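Side-chain contacts in endonuclease IV (Thermus thermophilus, PDB 3AAM), which cuts the DNA backbone at sites that have lost a base, leaving a 3'-hydroxyl for base excision repair, and also has 3'-5' exonuclease activity: residues A[111-114]-A[115-118]; A[171-175]-A[176-180]; A[230-233]-A[234-238]; A[238-242]-A[243-247]; A[258-261]-A[262-266]. One frame throughout, in Å; residues are numbered along the deposited sequence.

Contact 1 of 5, residues A[111-114]-A[115-118]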
# COMPACT_ATOMS: atom_id res chain seq x y z
N SER A 111 -14.06 8.43 -0.49
CA SER A 111 -15.50 8.21 -0.45
C SER A 111 -16.26 9.20 -1.33
O SER A 111 -15.96 10.39 -1.33
CB SER A 111 -16.00 8.32 1.00
OG SER A 111 -15.64 9.56 1.58
N GLY A 112 -17.24 8.68 -2.06
CA GLY A 112 -18.04 9.51 -2.95
C GLY A 112 -18.30 8.81 -4.27
O GLY A 112 -18.35 7.58 -4.32
N ARG A 113 -18.48 9.58 -5.33
CA ARG A 113 -18.72 9.02 -6.65
C ARG A 113 -17.43 8.40 -7.19
O ARG A 113 -16.37 9.02 -7.13
CB ARG A 113 -19.17 10.11 -7.63
CG ARG A 113 -20.48 10.78 -7.27
CD ARG A 113 -20.86 11.85 -8.29
NE ARG A 113 -19.98 13.02 -8.24
CZ ARG A 113 -19.04 13.29 -9.14
NH1 ARG A 113 -18.84 12.48 -10.17
NH2 ARG A 113 -18.29 14.38 -9.01
N PRO A 114 -17.50 7.16 -7.71
CA PRO A 114 -16.28 6.55 -8.24
C PRO A 114 -15.66 7.42 -9.34
O PRO A 114 -14.44 7.50 -9.46
CB PRO A 114 -16.77 5.21 -8.77
CG PRO A 114 -17.87 4.86 -7.81
CD PRO A 114 -18.61 6.18 -7.67
N GLU A 115 -16.51 8.08 -10.11
CA GLU A 115 -16.05 8.95 -11.19
C GLU A 115 -15.20 10.10 -10.66
O GLU A 115 -14.25 10.54 -11.32
CB GLU A 115 -17.23 9.50 -11.99
CG GLU A 115 -18.03 8.44 -12.74
CD GLU A 115 -19.16 7.85 -11.92
OE1 GLU A 115 -19.14 7.97 -10.67
OE2 GLU A 115 -20.07 7.25 -12.52
N ARG A 116 -15.54 10.60 -9.48
CA ARG A 116 -14.81 11.70 -8.87
C ARG A 116 -13.42 11.21 -8.44
O ARG A 116 -12.43 11.94 -8.55
CB ARG A 116 -15.58 12.23 -7.66
CG ARG A 116 -14.93 13.38 -6.91
CD ARG A 116 -14.76 14.62 -7.77
NE ARG A 116 -14.63 15.82 -6.95
CZ ARG A 116 -14.37 17.03 -7.41
NH1 ARG A 116 -14.20 17.23 -8.72
NH2 ARG A 116 -14.29 18.05 -6.58
N VAL A 117 -13.35 9.98 -7.96
CA VAL A 117 -12.09 9.39 -7.53
C VAL A 117 -11.14 9.25 -8.73
O VAL A 117 -9.97 9.62 -8.65
CB VAL A 117 -12.31 8.01 -6.87
CG1 VAL A 117 -10.98 7.33 -6.62
CG2 VAL A 117 -13.06 8.18 -5.56
N LYS A 118 -11.66 8.72 -9.84
CA LYS A 118 -10.84 8.55 -11.03
C LYS A 118 -10.35 9.92 -11.48
O LYS A 118 -9.17 10.09 -11.81
CB LYS A 118 -11.65 7.87 -12.14
CG LYS A 118 -10.82 7.45 -13.34
CD LYS A 118 -11.60 6.50 -14.24
CE LYS A 118 -10.69 5.79 -15.23
NZ LYS A 118 -11.44 4.76 -16.01
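Arg-113 folds its side chain back over Arg-116 where helix 114-128 of the TIM barrel begins: Arg-113 holds the N-cap position, Pro-114 opens the helix, and the first turn follows at once. Three backbone bonds start the helix. The carbonyl O of Arg-113 takes the amide N of Val-117 at 3.3 Å, with the donor in the carbonyl plane, and a weak, bent bond from Arg-116 N as well. Pro-114 O receives Lys-118 N at 3.1 Å along a straighter path of 164°. Proline suits this first position because its nitrogen has no hydrogen to offer and the helix asks none of it.

Charge comes next. The bend at chi3 (-69°) turns the Arg-113 guanidinium toward Arg-116; its NH2 forms a salt bridge with Glu-79 of a nearby loop. Its NH1 stays 4.5 Å from Glu-115 OE1, too far for a bridge, although the attraction probably still counts. The two guanidinium groups come near each other, planes 37° apart, but each is paired elsewhere: Arg-116 gives NE to the carbonyl of Ala-78 and NH1 to Glu-119, and lies against Trp-83 in a cation-pi contact.

The remaining contacts are van der Waals. Glu-115 runs alongside Pro-114 in one direction, while Trp-157 of helix 152-159 touches both. Above one face of the Arg-113 guanidinium, offset toward the rim, sits the methylene of Arg-116, with CB 3.7 Å from Arg-113 NH2. On the proline ring, Pro-114 CD meets Glu-115 OE1 at 3.5 Å.

Contact 2 of 5, residues A[171-175]-A[176-180]; sequences CHAYA and AGYDV. With MN (manganese (II) ion), chain B.
Tyr-174 and Asp-179 run side by side in the same direction, ring and carboxylate planes 50° apart, as the chain leaves helix 170-176. Asp-179 OD1 comes to the ring edge, 3.8 Å from Tyr-174 CE1, and one water closes the gap between their ends: it donates to Asp-179 OD1 at 2.8 Å and is hydrogen-bonded to Tyr-174 OH. OD1 also accepts the backbone N of Glu-182, which fixes how the carboxylate is turned.

Tyr-178 points another way. With CG beside the backbone N (chi1 -71°) the ring lies along the last helical turn, its edge toward Ala-173 O, which is near the ring plane. The methyl of Ala-173 touches Tyr-178 CB at 4.0 Å and Val-180 CG2 at 4.1 Å.

The turn itself is a Schellman motif. Gly-177, at a phi of 127° that a side chain would hardly tolerate, sends its N to Tyr-174 O, while Tyr-178 N reaches back to Ala-173 O at 2.9 Å. A CA-H...O contact from Tyr-174 CA to Tyr-178 O, 3.2 Å, tightens the reversal.

From the same helix, His-172 NE2 binds the manganese ion at 2.2 Å together with Asp-217 and His-219, and ND1 bonds to Asn-140 O, a second-shell hold on the imidazole. Round about, Cys-171 and Tyr-174 pack on strand 202-208, Tyr-178 stacks on Phe-152 and its OH accepts a hydrogen bond from that residue's backbone N, and Val-180 rests on Val-187 of helix 184-194.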
# COMPACT_ATOMS: atom_id res chain seq x y z
N CYS A 171 -7.14 -7.25 4.51
CA CYS A 171 -8.03 -6.89 5.61
C CYS A 171 -9.25 -6.21 5.02
O CYS A 171 -10.39 -6.53 5.35
CB CYS A 171 -7.33 -5.93 6.58
SG CYS A 171 -8.39 -5.30 7.92
N HIS A 172 -9.01 -5.25 4.12
CA HIS A 172 -10.10 -4.54 3.47
C HIS A 172 -11.00 -5.50 2.72
O HIS A 172 -12.23 -5.40 2.79
CB HIS A 172 -9.55 -3.50 2.49
CG HIS A 172 -8.77 -2.40 3.14
ND1 HIS A 172 -8.18 -1.39 2.41
CD2 HIS A 172 -8.49 -2.15 4.44
CE1 HIS A 172 -7.56 -0.57 3.24
NE2 HIS A 172 -7.73 -1.01 4.47
N ALA A 173 -10.39 -6.43 1.99
CA ALA A 173 -11.15 -7.41 1.21
C ALA A 173 -12.04 -8.25 2.12
O ALA A 173 -13.21 -8.46 1.82
CB ALA A 173 -10.19 -8.31 0.43
N TYR A 174 -11.47 -8.72 3.22
CA TYR A 174 -12.22 -9.54 4.17
C TYR A 174 -13.39 -8.74 4.72
O TYR A 174 -14.52 -9.23 4.76
CB TYR A 174 -11.30 -9.98 5.31
CG TYR A 174 -11.87 -11.08 6.18
CD1 TYR A 174 -12.17 -12.33 5.65
CD2 TYR A 174 -12.09 -10.86 7.54
CE1 TYR A 174 -12.69 -13.34 6.45
CE2 TYR A 174 -12.61 -11.87 8.35
CZ TYR A 174 -12.91 -13.11 7.80
OH TYR A 174 -13.42 -14.11 8.59
N ALA A 175 -13.12 -7.51 5.13
CA ALA A 175 -14.17 -6.65 5.68
C ALA A 175 -15.26 -6.36 4.67
O ALA A 175 -16.41 -6.14 5.03
CB ALA A 175 -13.56 -5.35 6.19
N ALA A 176 -14.90 -6.37 3.39
CA ALA A 176 -15.86 -6.10 2.33
C ALA A 176 -16.72 -7.30 1.96
O ALA A 176 -17.78 -7.14 1.34
CB ALA A 176 -15.13 -5.59 1.09
N GLY A 177 -16.28 -8.50 2.34
CA GLY A 177 -17.05 -9.69 2.02
C GLY A 177 -16.30 -10.78 1.29
O GLY A 177 -16.86 -11.84 1.01
N TYR A 178 -15.04 -10.54 0.95
CA TYR A 178 -14.23 -11.55 0.27
C TYR A 178 -13.65 -12.46 1.35
O TYR A 178 -12.87 -12.02 2.19
CB TYR A 178 -13.10 -10.88 -0.52
CG TYR A 178 -13.57 -10.13 -1.75
CD1 TYR A 178 -13.96 -10.82 -2.90
CD2 TYR A 178 -13.60 -8.74 -1.77
CE1 TYR A 178 -14.35 -10.13 -4.05
CE2 TYR A 178 -13.99 -8.04 -2.91
CZ TYR A 178 -14.36 -8.74 -4.05
OH TYR A 178 -14.73 -8.06 -5.19
N ASP A 179 -14.02 -13.74 1.31
CA ASP A 179 -13.56 -14.68 2.33
C ASP A 179 -12.10 -15.10 2.20
O ASP A 179 -11.79 -16.21 1.78
CB ASP A 179 -14.44 -15.93 2.33
CG ASP A 179 -14.36 -16.70 3.63
OD1 ASP A 179 -13.41 -16.46 4.41
OD2 ASP A 179 -15.24 -17.55 3.87
N VAL A 180 -11.19 -14.21 2.60
CA VAL A 180 -9.76 -14.50 2.53
C VAL A 180 -9.37 -15.58 3.54
O VAL A 180 -8.40 -16.32 3.33
CB VAL A 180 -8.92 -13.25 2.82
CG1 VAL A 180 -7.44 -13.54 2.58
CG2 VAL A 180 -9.39 -12.09 1.94
MN MN B . -7.00 -0.12 6.40
O HOH W 1 -14.43 -16.31 7.03
O HOH W 2 -6.71 1.42 8.37

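Contact 3 of 5, residues A[230-233]-A[234-238]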
# COMPACT_ATOMS: atom_id res chain seq x y z
N GLY A 230 -4.99 -17.87 6.48
CA GLY A 230 -5.48 -17.56 5.16
C GLY A 230 -4.48 -16.65 4.46
O GLY A 230 -4.30 -16.72 3.25
N LEU A 231 -3.82 -15.80 5.25
CA LEU A 231 -2.82 -14.89 4.69
C LEU A 231 -1.59 -15.65 4.21
O LEU A 231 -0.88 -15.18 3.32
CB LEU A 231 -2.41 -13.84 5.73
CG LEU A 231 -3.49 -12.84 6.13
CD1 LEU A 231 -2.89 -11.79 7.04
CD2 LEU A 231 -4.09 -12.19 4.89
N LYS A 232 -1.33 -16.81 4.80
CA LYS A 232 -0.20 -17.62 4.38
C LYS A 232 -0.45 -18.06 2.94
O LYS A 232 0.45 -18.03 2.10
CB LYS A 232 -0.06 -18.85 5.28
CG LYS A 232 1.04 -19.82 4.83
CD LYS A 232 1.06 -21.09 5.67
CE LYS A 232 -0.21 -21.91 5.49
NZ LYS A 232 -0.18 -23.20 6.24
N ARG A 233 -1.69 -18.45 2.66
CA ARG A 233 -2.07 -18.90 1.33
C ARG A 233 -1.97 -17.79 0.28
O ARG A 233 -1.68 -18.05 -0.88
CB ARG A 233 -3.48 -19.48 1.36
CG ARG A 233 -3.57 -20.80 2.13
CD ARG A 233 -3.36 -22.01 1.21
NE ARG A 233 -2.03 -22.03 0.59
CZ ARG A 233 -0.91 -22.33 1.24
NH1 ARG A 233 0.25 -22.33 0.59
NH2 ARG A 233 -0.94 -22.63 2.53
N VAL A 234 -2.21 -16.55 0.70
CA VAL A 234 -2.10 -15.41 -0.21
C VAL A 234 -0.62 -15.11 -0.45
O VAL A 234 -0.17 -14.96 -1.59
CB VAL A 234 -2.80 -14.15 0.37
CG1 VAL A 234 -2.50 -12.93 -0.49
CG2 VAL A 234 -4.30 -14.37 0.44
N PHE A 235 0.13 -15.05 0.64
CA PHE A 235 1.56 -14.76 0.59
C PHE A 235 2.31 -15.77 -0.28
O PHE A 235 3.21 -15.41 -1.03
CB PHE A 235 2.13 -14.78 2.01
CG PHE A 235 3.59 -14.39 2.11
CD1 PHE A 235 4.00 -13.10 1.76
CD2 PHE A 235 4.53 -15.29 2.59
CE1 PHE A 235 5.34 -12.72 1.89
CE2 PHE A 235 5.87 -14.92 2.72
CZ PHE A 235 6.28 -13.64 2.37
N LEU A 236 1.91 -17.04 -0.19
CA LEU A 236 2.57 -18.10 -0.93
C LEU A 236 1.89 -18.53 -2.23
O LEU A 236 2.28 -19.53 -2.83
CB LEU A 236 2.73 -19.33 -0.03
CG LEU A 236 3.57 -19.10 1.23
CD1 LEU A 236 3.71 -20.42 1.98
CD2 LEU A 236 4.94 -18.55 0.86
N ASP A 237 0.87 -17.80 -2.66
CA ASP A 237 0.21 -18.17 -3.90
C ASP A 237 1.25 -18.03 -5.01
O ASP A 237 1.88 -16.99 -5.14
CB ASP A 237 -0.99 -17.27 -4.18
CG ASP A 237 -1.78 -17.71 -5.39
OD1 ASP A 237 -1.31 -17.48 -6.52
OD2 ASP A 237 -2.86 -18.30 -5.20
N PRO A 238 1.43 -19.08 -5.82
CA PRO A 238 2.42 -19.03 -6.91
C PRO A 238 2.29 -17.85 -7.86
O PRO A 238 3.27 -17.42 -8.46
CB PRO A 238 2.21 -20.37 -7.61
CG PRO A 238 1.80 -21.27 -6.49
CD PRO A 238 0.81 -20.41 -5.74
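The Arg-233 guanidinium meets Leu-236 obliquely, its NH1 3.9 Å from Leu-236 CB, while Lys-232 NZ lies at the guanidinium edge, in its plane. The ring of Phe-235 packs edge-to-face with Phe-245 and meets Phe-263 with the planes about 55° apart. It is carried there by a CG anti to the backbone N (chi1 -175°), which swings the ring off the helix and into the barrel wall.

All this happens on helix 230-235, a short barrel helix that ends here. Phe-235 N gives a nearly straight bond to Leu-231 O (2.9 Å, 168°), and Leu-236 N one to Lys-232 O, also 2.9 Å, before Leu-236 leaves helical angles. Leu-236 folds over that last carbonyl: CB and CG each lie 3.4 Å from Lys-232 O, and CD1 comes to 4.0 Å from Lys-232 CG, the two side chains crossing at a slant.

Toward the sheet, Leu-231 and Val-234 pack on Leu-205 of strand 202-208. Asp-237 takes the exit, its OD1 in a salt bridge with Arg-239 and its CB 3.5 Å from Arg-233 O.

Contact 4 of 5, residues A[238-242]-A[243-247]; sequences PRLKD and RVFIL
Leu-240 is the residue on which both Arg-243 and Phe-245 bear. The polar link is a single backbone bond: Arg-243 N donates to Leu-240 O at 3.0 Å with an angle of 157° at the hydrogen, closing a type I beta turn from Leu-240 to Arg-243. The N-H arrives from above the carbonyl plane, 54° out of it, and not on a lone pair.

Van der Waals contacts do the rest. Phe-245 reaches back from the strand and crosses the leucine at about a right angle, its CZ 3.8 Å from Leu-240 CB and 4.0 Å from CD1. The same ring edge faces the turn carbonyl in plane, CE2 lying 3.7 Å from Leu-240 O. Arg-243 curls the other way: CG sits beside its own backbone N, and a further bend at chi2 (-54°) lays the methylenes over the turn, with CG 3.4 Å from Leu-240 O and 3.9 Å from Leu-240 CB. With a glycine here in place of Arg-243 the methylenes are gone, which would probably open a gap beside Leu-240 CB and CD2 and leave the turn carbonyl less covered.

Among the charged groups, Arg-239 turns away from the strand to form salt bridges with Asp-189 and Asp-237, tying the loop to helix 184-194.

Beyond the turn the chain enters strand 244-247, where Phe-245 shares backbone bonds with Arg-3 and Gly-5 and packs on Val-203 and Leu-205. This is an alpha-to-beta connection of a TIM barrel, leading from helix 230-235 into a parallel strand at the end of the barrel away from the metal site.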
# COMPACT_ATOMS: atom_id res chain seq x y z
N PRO A 238 1.43 -19.08 -5.82
CA PRO A 238 2.42 -19.03 -6.91
C PRO A 238 2.29 -17.85 -7.86
O PRO A 238 3.27 -17.42 -8.46
CB PRO A 238 2.21 -20.37 -7.61
CG PRO A 238 1.80 -21.27 -6.49
CD PRO A 238 0.81 -20.41 -5.74
N ARG A 239 1.08 -17.32 -8.00
CA ARG A 239 0.86 -16.19 -8.90
C ARG A 239 1.42 -14.88 -8.36
O ARG A 239 1.58 -13.92 -9.11
CB ARG A 239 -0.64 -16.03 -9.17
CG ARG A 239 -1.25 -17.19 -9.94
CD ARG A 239 -2.77 -17.13 -9.93
NE ARG A 239 -3.32 -17.42 -8.61
CZ ARG A 239 -4.62 -17.53 -8.36
NH1 ARG A 239 -5.51 -17.38 -9.33
NH2 ARG A 239 -5.04 -17.81 -7.12
N LEU A 240 1.71 -14.85 -7.06
CA LEU A 240 2.22 -13.64 -6.43
C LEU A 240 3.65 -13.78 -5.93
O LEU A 240 4.15 -12.92 -5.21
CB LEU A 240 1.34 -13.26 -5.24
CG LEU A 240 -0.16 -13.13 -5.51
CD1 LEU A 240 -0.88 -12.84 -4.20
CD2 LEU A 240 -0.42 -12.03 -6.53
N LYS A 241 4.32 -14.85 -6.34
CA LYS A 241 5.69 -15.10 -5.88
C LYS A 241 6.69 -13.97 -6.12
O LYS A 241 7.68 -13.88 -5.41
CB LYS A 241 6.22 -16.40 -6.49
CG LYS A 241 6.38 -16.37 -7.99
CD LYS A 241 6.78 -17.74 -8.49
CE LYS A 241 6.87 -17.78 -10.01
NZ LYS A 241 7.22 -19.14 -10.49
N ASP A 242 6.44 -13.12 -7.11
CA ASP A 242 7.36 -12.03 -7.42
C ASP A 242 6.82 -10.66 -7.01
O ASP A 242 7.29 -9.63 -7.51
CB ASP A 242 7.70 -12.01 -8.91
CG ASP A 242 8.32 -13.32 -9.38
OD1 ASP A 242 9.37 -13.71 -8.83
OD2 ASP A 242 7.77 -13.95 -10.31
N ARG A 243 5.84 -10.64 -6.11
CA ARG A 243 5.25 -9.38 -5.69
C ARG A 243 5.82 -8.89 -4.37
O ARG A 243 6.63 -9.56 -3.73
CB ARG A 243 3.73 -9.51 -5.58
CG ARG A 243 3.04 -10.08 -6.82
CD ARG A 243 3.38 -9.33 -8.09
NE ARG A 243 2.67 -9.91 -9.23
CZ ARG A 243 3.06 -9.81 -10.49
NH1 ARG A 243 4.16 -9.13 -10.80
NH2 ARG A 243 2.35 -10.39 -11.45
N VAL A 244 5.37 -7.70 -3.97
CA VAL A 244 5.80 -7.06 -2.74
C VAL A 244 4.68 -7.09 -1.70
O VAL A 244 3.56 -6.68 -1.99
CB VAL A 244 6.18 -5.60 -3.01
CG1 VAL A 244 6.46 -4.87 -1.70
CG2 VAL A 244 7.40 -5.55 -3.92
N PHE A 245 4.99 -7.58 -0.51
CA PHE A 245 4.01 -7.67 0.57
C PHE A 245 4.40 -6.76 1.72
O PHE A 245 5.51 -6.86 2.25
CB PHE A 245 3.91 -9.12 1.06
CG PHE A 245 3.31 -10.06 0.05
CD1 PHE A 245 1.97 -10.41 0.11
CD2 PHE A 245 4.09 -10.59 -0.97
CE1 PHE A 245 1.40 -11.27 -0.82
CE2 PHE A 245 3.54 -11.46 -1.91
CZ PHE A 245 2.19 -11.79 -1.84
N ILE A 246 3.49 -5.87 2.10
CA ILE A 246 3.72 -4.94 3.20
C ILE A 246 2.66 -5.08 4.28
O ILE A 246 1.46 -5.05 4.00
CB ILE A 246 3.70 -3.46 2.69
CG1 ILE A 246 4.83 -3.22 1.69
CG2 ILE A 246 3.82 -2.50 3.86
CD1 ILE A 246 6.23 -3.39 2.28
N LEU A 247 3.10 -5.26 5.52
CA LEU A 247 2.20 -5.37 6.66
C LEU A 247 2.12 -3.97 7.26
O LEU A 247 3.13 -3.28 7.36
CB LEU A 247 2.76 -6.35 7.70
CG LEU A 247 1.92 -6.55 8.96
CD1 LEU A 247 0.55 -7.14 8.61
CD2 LEU A 247 2.66 -7.47 9.92

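Contact 5 of 5, residues A[258-261]-A[262-266]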
# COMPACT_ATOMS: atom_id res chain seq x y z
N TRP A 258 7.63 -10.77 16.21
CA TRP A 258 6.51 -11.68 15.96
C TRP A 258 6.22 -11.77 14.46
O TRP A 258 6.21 -12.85 13.87
CB TRP A 258 5.26 -11.18 16.71
CG TRP A 258 3.99 -11.95 16.42
CD1 TRP A 258 3.27 -11.96 15.25
CD2 TRP A 258 3.28 -12.82 17.32
NE1 TRP A 258 2.17 -12.77 15.37
CE2 TRP A 258 2.15 -13.32 16.62
CE3 TRP A 258 3.50 -13.23 18.64
CZ2 TRP A 258 1.24 -14.20 17.21
CZ3 TRP A 258 2.59 -14.11 19.22
CH2 TRP A 258 1.47 -14.59 18.50
N ASN A 259 5.99 -10.62 13.84
CA ASN A 259 5.68 -10.59 12.42
C ASN A 259 6.78 -11.14 11.54
O ASN A 259 6.51 -11.84 10.57
CB ASN A 259 5.29 -9.17 12.02
CG ASN A 259 3.98 -8.74 12.63
OD1 ASN A 259 3.85 -7.63 13.16
ND2 ASN A 259 2.98 -9.61 12.55
N LEU A 260 8.04 -10.82 11.84
CA LEU A 260 9.14 -11.32 11.03
C LEU A 260 9.27 -12.84 11.16
O LEU A 260 9.56 -13.53 10.18
CB LEU A 260 10.46 -10.64 11.43
CG LEU A 260 10.55 -9.17 11.03
CD1 LEU A 260 11.82 -8.56 11.59
CD2 LEU A 260 10.52 -9.05 9.51
N ARG A 261 9.03 -13.36 12.35
CA ARG A 261 9.12 -14.80 12.55
C ARG A 261 8.03 -15.51 11.74
O ARG A 261 8.27 -16.58 11.18
CB ARG A 261 9.02 -15.14 14.04
CG ARG A 261 10.35 -14.96 14.78
CD ARG A 261 10.17 -14.77 16.27
NE ARG A 261 9.42 -15.87 16.87
CZ ARG A 261 9.94 -17.03 17.26
NH1 ARG A 261 11.24 -17.25 17.13
NH2 ARG A 261 9.16 -17.96 17.79
N VAL A 262 6.85 -14.91 11.64
CA VAL A 262 5.78 -15.52 10.86
C VAL A 262 6.08 -15.41 9.35
O VAL A 262 5.95 -16.38 8.62
CB VAL A 262 4.42 -14.87 11.19
CG1 VAL A 262 3.32 -15.50 10.32
CG2 VAL A 262 4.10 -15.09 12.67
N PHE A 263 6.50 -14.23 8.89
CA PHE A 263 6.83 -14.03 7.48
C PHE A 263 7.89 -15.03 7.05
O PHE A 263 7.77 -15.68 6.02
CB PHE A 263 7.40 -12.63 7.23
CG PHE A 263 6.39 -11.61 6.77
CD1 PHE A 263 5.56 -11.86 5.69
CD2 PHE A 263 6.31 -10.37 7.41
CE1 PHE A 263 4.67 -10.89 5.23
CE2 PHE A 263 5.42 -9.39 6.96
CZ PHE A 263 4.60 -9.64 5.88
N ARG A 264 8.94 -15.15 7.86
CA ARG A 264 10.03 -16.04 7.54
C ARG A 264 9.67 -17.52 7.60
O ARG A 264 10.19 -18.31 6.81
CB ARG A 264 11.23 -15.70 8.43
CG ARG A 264 11.87 -14.40 7.96
CD ARG A 264 12.67 -13.68 9.03
NE ARG A 264 13.18 -12.43 8.47
CZ ARG A 264 13.82 -11.49 9.15
NH1 ARG A 264 14.03 -11.64 10.46
NH2 ARG A 264 14.24 -10.40 8.53
N ALA A 265 8.78 -17.88 8.51
CA ALA A 265 8.36 -19.27 8.62
C ALA A 265 7.59 -19.61 7.34
O ALA A 265 7.77 -20.67 6.75
CB ALA A 265 7.48 -19.47 9.83
N TRP A 266 6.74 -18.68 6.92
CA TRP A 266 5.96 -18.89 5.71
C TRP A 266 6.85 -18.96 4.49
O TRP A 266 6.67 -19.82 3.64
CB TRP A 266 4.94 -17.76 5.53
CG TRP A 266 3.83 -17.79 6.51
CD1 TRP A 266 3.53 -18.79 7.39
CD2 TRP A 266 2.83 -16.78 6.70
NE1 TRP A 266 2.42 -18.46 8.13
CE2 TRP A 266 1.97 -17.24 7.72
CE3 TRP A 266 2.58 -15.53 6.11
CZ2 TRP A 266 0.87 -16.49 8.17
CZ3 TRP A 266 1.50 -14.79 6.56
CH2 TRP A 266 0.66 -15.27 7.58
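Trp-258 to Arg-261 and Val-262 to Ala-265 are joined turn on turn by four successive i to i+4 backbone bonds within helix 253-267. The straightest runs from Phe-263 N to Asn-259 O, 2.9 Å at 170°; Arg-264 N to Leu-260 O is as short, and Ala-265 N to Arg-261 O, at 3.0 Å, is more bent.

Along one flank Leu-260 and Arg-264 extend together, their side chains heading in a common direction. Leu-260 CD2 stands over the centre of one guanidinium face, while Leu-260 CB is 3.8 Å from Arg-264 NH1. Below it the arginine chain, extended from CG to NE (chi3 -177°), passes close to the carbonyl, CD only 3.3 Å from Leu-260 O. That reach lets NE bond to Tyr-4 OH and NH2 to Leu-26 O. Replacing Arg-264 with alanine would probably leave the Leu-26 carbonyl and the Tyr-4 hydroxyl without these donors and uncover one side of Leu-260.

On another flank Trp-258 and Val-262 also run alongside each other, with Val-262 CG2 meeting the indole obliquely, 4.0 Å from Trp-258 NE1, whose hydrogen goes to Leu-222 O. The other methyl, Val-262 CG1, covers part of a face of the Trp-266 indole. Phe-263 CD2 comes to 3.5 Å from Asn-259 O, and its ring meets those of Tyr-4 and Phe-235.

Leu-260, Phe-263 and Trp-266 thus bind the helix to strands 3-6 and 244-247 and to helix 230-235, as the last outer helix of a TIM barrel that closes against its first strand.

The five contacts follow one another along the chain and sit on a single TIM barrel. Contacts 3, 4 and 5 make one neighbourhood: contacts 3 and 4 share Pro-238 and have centres about 9 Å apart, and helix 230-235, strand 244-247 and helix 253-267 come in sequence, meeting through Phe-235, Phe-245, Phe-263 and Trp-266. Contact 2, which carries a manganese ligand, joins this group where Val-180 packs on Val-234 and Leu-231. Contact 1 stands apart, its centre about 37 Å from that of contact 5, beyond the barrel centre. The packing of contact 2 on contact 3 probably helps to hold the helix that carries the metal ligand.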